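Local coordinates for type IV pilus biogenesis protein PilB (Streptococcus sanguinis, PDB 7B7P), which is a minor type IV pilin with a direct role in adhesion, carrying a metal-binding von Willebrand factor A-like module, at residues L195-I209 against E402-I416. Residues are numbered along the deposited sequence; the frame is centred on the assembly and turned at random.
Sequences LRKKSVIMIKDLAEI and EEALQKTFSDIKKQI
Phe409 presses its ring into helix 191-209, among Leu195, Lys198, Ser199 and Met202, as a knob in a hole. Met202 CB lies over one ring face, 4.2 Å from the Phe409 centroid in a CH-pi contact, while Leu195 CD1 meets the ring at its edge, 4.1 Å from Phe409 CZ. With CG anti to the backbone N (chi1 162°) and a bend at chi2, Met202 carries its sulfur obliquely past the ring, a Met-aromatic contact; a further bend at chi3 brings Met202 CE within 3.7 Å of Ile412 CG2. Toward the N-terminal end of helix 402-424, Lys198 is the reciprocal knob. Its chain bends at chi2 (-50°), Lys198 CB rests on Leu405 CD2 at 3.8 Å, and Lys198 NZ hydrogen-bonds Gln406 OE1 at a doubtfully short 2.5 Å. Lys198 NZ also forms a salt bridge with Glu402 OE1, its hydrogen bond weak at 3.4 Å; Glu403 adds a long one. Farther along, Lys413 is likewise a knob, among Asp205, Leu206, Glu208 and Ile209; its aliphatic part runs beside the Asp205 carboxylate, Lys413 CD 3.3 Å from Asp205 OD2, and its ammonium stays near Asp205 and Glu208 without a close salt bridge. Leu206 and Ile209 close this end on Ile416. The helices run nearly parallel, 22° apart with axes 9.6 Å distant. Phe409 and Leu405 also touch strands 276-283 and 364-370, so the pair packs side by side against the central, largely parallel sheet, as expected of the Rossmann-like von Willebrand factor A fold.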
loop_
_atom_site.group_PDB
_atom_site.type_symbol
_atom_site.label_atom_id
_atom_site.label_comp_id
_atom_site.label_asym_id
_atom_site.label_seq_id
_atom_site.Cartn_x
_atom_site.Cartn_y
_atom_site.Cartn_z
ATOM N N LEU A 195 -5.112 10.864 17.972
ATOM C CA LEU A 195 -4.589 9.634 17.393
ATOM C C LEU A 195 -5.411 8.424 17.820
ATOM O O LEU A 195 -5.718 7.550 17.000
ATOM C CB LEU A 195 -3.121 9.450 17.780
ATOM C CG LEU A 195 -2.492 8.178 17.195
ATOM C CD1 LEU A 195 -2.759 8.035 15.679
ATOM C CD2 LEU A 195 -0.989 8.149 17.504
ATOM N N ARG A 196 -5.761 8.344 19.105
ATOM C CA ARG A 196 -6.635 7.262 19.561
ATOM C C ARG A 196 -7.913 7.185 18.725
ATOM O O ARG A 196 -8.228 6.138 18.142
ATOM C CB ARG A 196 -6.983 7.454 21.026
ATOM C CG ARG A 196 -5.853 7.238 21.970
ATOM C CD ARG A 196 -6.424 7.329 23.337
ATOM N NE ARG A 196 -5.489 7.764 24.365
ATOM C CZ ARG A 196 -4.796 6.921 25.123
ATOM N NH1 ARG A 196 -4.919 5.618 24.918
ATOM N NH2 ARG A 196 -3.985 7.379 26.074
ATOM N N LYS A 197 -8.652 8.296 18.637
ATOM C CA LYS A 197 -9.908 8.290 17.890
ATOM C C LYS A 197 -9.684 7.918 16.426
ATOM O O LYS A 197 -10.379 7.051 15.878
ATOM C CB LYS A 197 -10.600 9.656 17.994
ATOM C CG LYS A 197 -10.926 10.132 19.421
ATOM C CD LYS A 197 -11.631 11.500 19.376
ATOM C CE LYS A 197 -12.180 11.917 20.737
ATOM N NZ LYS A 197 -11.118 11.994 21.806
ATOM N N LYS A 198 -8.712 8.560 15.768
ATOM C CA LYS A 198 -8.579 8.385 14.322
ATOM C C LYS A 198 -8.045 7.009 13.941
ATOM O O LYS A 198 -8.285 6.546 12.814
ATOM C CB LYS A 198 -7.678 9.473 13.728
ATOM C CG LYS A 198 -8.273 10.871 13.757
ATOM C CD LYS A 198 -9.686 10.889 13.174
ATOM C CE LYS A 198 -10.227 12.309 13.063
ATOM N NZ LYS A 198 -11.701 12.301 12.778
ATOM N N SER A 199 -7.325 6.338 14.835
ATOM C CA SER A 199 -6.874 4.996 14.493
ATOM C C SER A 199 -7.931 3.934 14.799
ATOM O O SER A 199 -7.974 2.906 14.110
ATOM C CB SER A 199 -5.538 4.684 15.189
ATOM O OG SER A 199 -5.650 4.668 16.597
ATOM N N VAL A 200 -8.810 4.181 15.775
ATOM C CA VAL A 200 -10.017 3.361 15.915
ATOM C C VAL A 200 -10.805 3.352 14.605
ATOM O O VAL A 200 -11.193 2.291 14.099
ATOM C CB VAL A 200 -10.877 3.859 17.091
ATOM C CG1 VAL A 200 -12.217 3.112 17.136
ATOM C CG2 VAL A 200 -10.141 3.675 18.405
ATOM N N ILE A 201 -11.022 4.537 14.017
ATOM C CA ILE A 201 -11.675 4.630 12.708
ATOM C C ILE A 201 -10.910 3.821 11.665
ATOM O O ILE A 201 -11.505 3.092 10.857
ATOM C CB ILE A 201 -11.818 6.104 12.286
ATOM C CG1 ILE A 201 -12.753 6.852 13.245
ATOM C CG2 ILE A 201 -12.312 6.226 10.846
ATOM C CD1 ILE A 201 -13.143 8.224 12.754
ATOM N N MET A 202 -9.575 3.933 11.666
ATOM C CA MET A 202 -8.768 3.260 10.648
ATOM C C MET A 202 -8.892 1.742 10.756
ATOM O O MET A 202 -8.881 1.036 9.738
ATOM C CB MET A 202 -7.301 3.711 10.772
ATOM C CG MET A 202 -6.275 2.823 10.111
ATOM S SD MET A 202 -6.496 2.680 8.325
ATOM C CE MET A 202 -4.798 2.838 7.747
ATOM N N ILE A 203 -9.034 1.227 11.982
ATOM C CA ILE A 203 -9.200 -0.213 12.186
ATOM C C ILE A 203 -10.522 -0.697 11.583
ATOM O O ILE A 203 -10.563 -1.688 10.842
ATOM C CB ILE A 203 -9.115 -0.553 13.686
ATOM C CG1 ILE A 203 -7.673 -0.466 14.193
ATOM C CG2 ILE A 203 -9.711 -1.941 13.949
ATOM C CD1 ILE A 203 -6.687 -1.313 13.427
ATOM N N LYS A 204 -11.627 -0.015 11.905
ATOM C CA LYS A 204 -12.912 -0.402 11.331
ATOM C C LYS A 204 -12.874 -0.330 9.810
ATOM O O LYS A 204 -13.459 -1.177 9.123
ATOM C CB LYS A 204 -14.026 0.477 11.887
ATOM C CG LYS A 204 -14.234 0.328 13.390
ATOM C CD LYS A 204 -14.863 1.588 13.994
ATOM C CE LYS A 204 -15.802 1.244 15.145
ATOM N NZ LYS A 204 -15.772 2.281 16.214
ATOM N N ASP A 205 -12.152 0.652 9.261
ATOM C CA ASP A 205 -12.017 0.731 7.812
ATOM C C ASP A 205 -11.193 -0.433 7.259
ATOM O O ASP A 205 -11.538 -0.995 6.213
ATOM C CB ASP A 205 -11.406 2.077 7.417
ATOM C CG ASP A 205 -11.751 2.475 5.996
ATOM O OD1 ASP A 205 -12.734 1.911 5.454
ATOM O OD2 ASP A 205 -11.051 3.344 5.420
ATOM N N LEU A 206 -10.100 -0.809 7.941
ATOM C CA LEU A 206 -9.316 -1.966 7.502
ATOM C C LEU A 206 -10.133 -3.251 7.579
ATOM O O LEU A 206 -9.997 -4.127 6.715
ATOM C CB LEU A 206 -8.049 -2.112 8.343
ATOM C CG LEU A 206 -6.872 -1.168 8.086
ATOM C CD1 LEU A 206 -5.745 -1.535 9.022
ATOM C CD2 LEU A 206 -6.415 -1.201 6.644
ATOM N N ALA A 207 -10.983 -3.379 8.607
ATOM C CA ALA A 207 -11.813 -4.573 8.769
ATOM C C ALA A 207 -12.535 -4.948 7.478
ATOM O O ALA A 207 -12.600 -6.128 7.114
ATOM C CB ALA A 207 -12.818 -4.359 9.903
ATOM N N GLU A 208 -13.025 -3.948 6.739
ATOM C CA GLU A 208 -13.839 -4.209 5.552
ATOM C C GLU A 208 -13.083 -5.007 4.497
ATOM O O GLU A 208 -13.682 -5.814 3.775
ATOM C CB GLU A 208 -14.331 -2.891 4.969
ATOM C CG GLU A 208 -15.355 -2.188 5.826
ATOM C CD GLU A 208 -15.648 -0.793 5.319
ATOM O OE1 GLU A 208 -16.261 -0.001 6.074
ATOM O OE2 GLU A 208 -15.253 -0.491 4.163
ATOM N N ILE A 209 -11.770 -4.796 4.381
ATOM C CA ILE A 209 -10.981 -5.571 3.427
ATOM C C ILE A 209 -11.089 -7.068 3.709
ATOM O O ILE A 209 -11.029 -7.888 2.781
ATOM C CB ILE A 209 -9.511 -5.103 3.445
ATOM C CG1 ILE A 209 -9.429 -3.573 3.434
ATOM C CG2 ILE A 209 -8.754 -5.674 2.265
ATOM C CD1 ILE A 209 -8.037 -3.031 3.185
ATOM N N GLU A 402 -6.580 17.481 12.301
ATOM C CA GLU A 402 -7.349 16.291 12.652
ATOM C C GLU A 402 -7.899 15.575 11.422
ATOM O O GLU A 402 -8.009 14.342 11.424
ATOM C CB GLU A 402 -8.489 16.671 13.609
ATOM C CG GLU A 402 -9.140 15.478 14.261
ATOM C CD GLU A 402 -10.596 15.693 14.661
ATOM O OE1 GLU A 402 -11.491 15.517 13.794
ATOM O OE2 GLU A 402 -10.849 16.005 15.853
ATOM N N GLU A 403 -8.247 16.311 10.365
ATOM C CA GLU A 403 -8.861 15.670 9.209
ATOM C C GLU A 403 -7.842 15.248 8.165
ATOM O O GLU A 403 -8.106 14.321 7.384
ATOM C CB GLU A 403 -9.915 16.593 8.583
ATOM C CG GLU A 403 -11.329 16.164 8.969
ATOM C CD GLU A 403 -11.655 16.455 10.441
ATOM O OE1 GLU A 403 -12.166 15.524 11.129
ATOM O OE2 GLU A 403 -11.417 17.611 10.893
ATOM N N ALA A 404 -6.680 15.894 8.138
ATOM C CA ALA A 404 -5.575 15.347 7.365
ATOM C C ALA A 404 -5.244 13.933 7.840
ATOM O O ALA A 404 -5.075 13.012 7.032
ATOM C CB ALA A 404 -4.366 16.272 7.472
ATOM N N LEU A 405 -5.201 13.729 9.154
ATOM C CA LEU A 405 -4.887 12.401 9.667
ATOM C C LEU A 405 -5.926 11.379 9.215
ATOM O O LEU A 405 -5.575 10.316 8.680
ATOM C CB LEU A 405 -4.766 12.435 11.188
ATOM C CG LEU A 405 -4.345 11.068 11.735
ATOM C CD1 LEU A 405 -3.038 10.544 11.072
ATOM C CD2 LEU A 405 -4.247 11.092 13.251
ATOM N N GLN A 406 -7.216 11.698 9.373
ATOM C CA GLN A 406 -8.250 10.757 8.945
ATOM C C GLN A 406 -8.197 10.502 7.435
ATOM O O GLN A 406 -8.401 9.370 6.978
ATOM C CB GLN A 406 -9.618 11.272 9.370
ATOM C CG GLN A 406 -10.753 10.312 9.111
ATOM C CD GLN A 406 -12.095 10.925 9.460
ATOM O OE1 GLN A 406 -12.370 11.229 10.626
ATOM N NE2 GLN A 406 -12.930 11.132 8.447
ATOM N N LYS A 407 -7.880 11.528 6.645
ATOM C CA LYS A 407 -7.720 11.301 5.215
ATOM C C LYS A 407 -6.512 10.406 4.918
ATOM O O LYS A 407 -6.601 9.496 4.082
ATOM C CB LYS A 407 -7.608 12.631 4.469
ATOM C CG LYS A 407 -7.514 12.447 2.950
ATOM C CD LYS A 407 -6.893 13.651 2.259
ATOM C CE LYS A 407 -7.242 13.687 0.764
ATOM N NZ LYS A 407 -6.989 15.026 0.117
ATOM N N THR A 408 -5.371 10.660 5.580
ATOM C CA THR A 408 -4.188 9.819 5.385
ATOM C C THR A 408 -4.475 8.366 5.751
ATOM O O THR A 408 -4.083 7.442 5.022
ATOM C CB THR A 408 -3.013 10.344 6.217
ATOM O OG1 THR A 408 -2.710 11.691 5.835
ATOM C CG2 THR A 408 -1.783 9.468 6.001
ATOM N N PHE A 409 -5.165 8.142 6.872
ATOM C CA PHE A 409 -5.545 6.779 7.230
ATOM C C PHE A 409 -6.422 6.149 6.145
ATOM O O PHE A 409 -6.156 5.029 5.688
ATOM C CB PHE A 409 -6.228 6.776 8.596
ATOM C CG PHE A 409 -5.257 6.725 9.755
ATOM C CD1 PHE A 409 -4.008 6.114 9.605
ATOM C CD2 PHE A 409 -5.586 7.265 10.991
ATOM C CE1 PHE A 409 -3.109 6.054 10.671
ATOM C CE2 PHE A 409 -4.706 7.207 12.048
ATOM C CZ PHE A 409 -3.455 6.600 11.889
ATOM N N SER A 410 -7.438 6.884 5.671
ATOM C CA SER A 410 -8.336 6.341 4.649
ATOM C C SER A 410 -7.577 6.018 3.368
ATOM O O SER A 410 -7.771 4.960 2.759
ATOM C CB SER A 410 -9.469 7.332 4.367
ATOM O OG SER A 410 -9.876 7.270 3.001
ATOM N N ASP A 411 -6.700 6.922 2.942
ATOM C CA ASP A 411 -5.889 6.671 1.758
ATOM C C ASP A 411 -5.025 5.421 1.926
ATOM O O ASP A 411 -4.832 4.664 0.967
ATOM C CB ASP A 411 -5.017 7.895 1.451
ATOM C CG ASP A 411 -5.839 9.102 0.968
ATOM O OD1 ASP A 411 -6.921 8.896 0.362
ATOM O OD2 ASP A 411 -5.407 10.259 1.185
ATOM N N ILE A 412 -4.498 5.185 3.134
ATOM C CA ILE A 412 -3.660 4.006 3.337
ATOM C C ILE A 412 -4.500 2.740 3.221
ATOM O O ILE A 412 -4.091 1.768 2.572
ATOM C CB ILE A 412 -2.917 4.089 4.690
ATOM C CG1 ILE A 412 -1.854 5.189 4.649
ATOM C CG2 ILE A 412 -2.258 2.759 5.037
ATOM C CD1 ILE A 412 -1.275 5.530 6.004
ATOM N N LYS A 413 -5.701 2.747 3.808
ATOM C CA LYS A 413 -6.648 1.654 3.596
ATOM C C LYS A 413 -6.915 1.438 2.110
ATOM O O LYS A 413 -6.790 0.319 1.599
ATOM C CB LYS A 413 -7.954 1.938 4.338
ATOM C CG LYS A 413 -9.024 0.842 4.219
ATOM C CD LYS A 413 -10.068 1.145 3.131
ATOM C CE LYS A 413 -11.118 0.050 3.038
ATOM N NZ LYS A 413 -11.741 0.010 1.687
ATOM N N LYS A 414 -7.277 2.506 1.396
ATOM C CA LYS A 414 -7.562 2.376 -0.032
ATOM C C LYS A 414 -6.386 1.755 -0.784
ATOM O O LYS A 414 -6.575 0.975 -1.725
ATOM C CB LYS A 414 -7.906 3.748 -0.632
ATOM C CG LYS A 414 -9.316 4.275 -0.332
ATOM C CD LYS A 414 -9.488 5.664 -0.951
ATOM C CE LYS A 414 -10.946 6.105 -1.013
ATOM N NZ LYS A 414 -11.415 6.825 0.212
ATOM N N GLN A 415 -5.161 2.090 -0.383
ATOM C CA GLN A 415 -4.001 1.595 -1.113
ATOM C C GLN A 415 -3.687 0.140 -0.778
ATOM O O GLN A 415 -3.159 -0.585 -1.627
ATOM C CB GLN A 415 -2.797 2.487 -0.828
ATOM C CG GLN A 415 -1.528 2.041 -1.519
ATOM C CD GLN A 415 -1.601 2.184 -3.031
ATOM O OE1 GLN A 415 -1.598 3.305 -3.560
ATOM N NE2 GLN A 415 -1.654 1.049 -3.740
ATOM N N ILE A 416 -3.989 -0.307 0.443
ATOM C CA ILE A 416 -3.794 -1.713 0.776
ATOM C C ILE A 416 -4.820 -2.561 0.043
ATOM O O ILE A 416 -4.487 -3.585 -0.569
ATOM C CB ILE A 416 -3.871 -1.930 2.297
ATOM C CG1 ILE A 416 -2.651 -1.318 3.002
ATOM C CG2 ILE A 416 -4.010 -3.434 2.627
ATOM C CD1 ILE A 416 -2.911 -1.063 4.484
#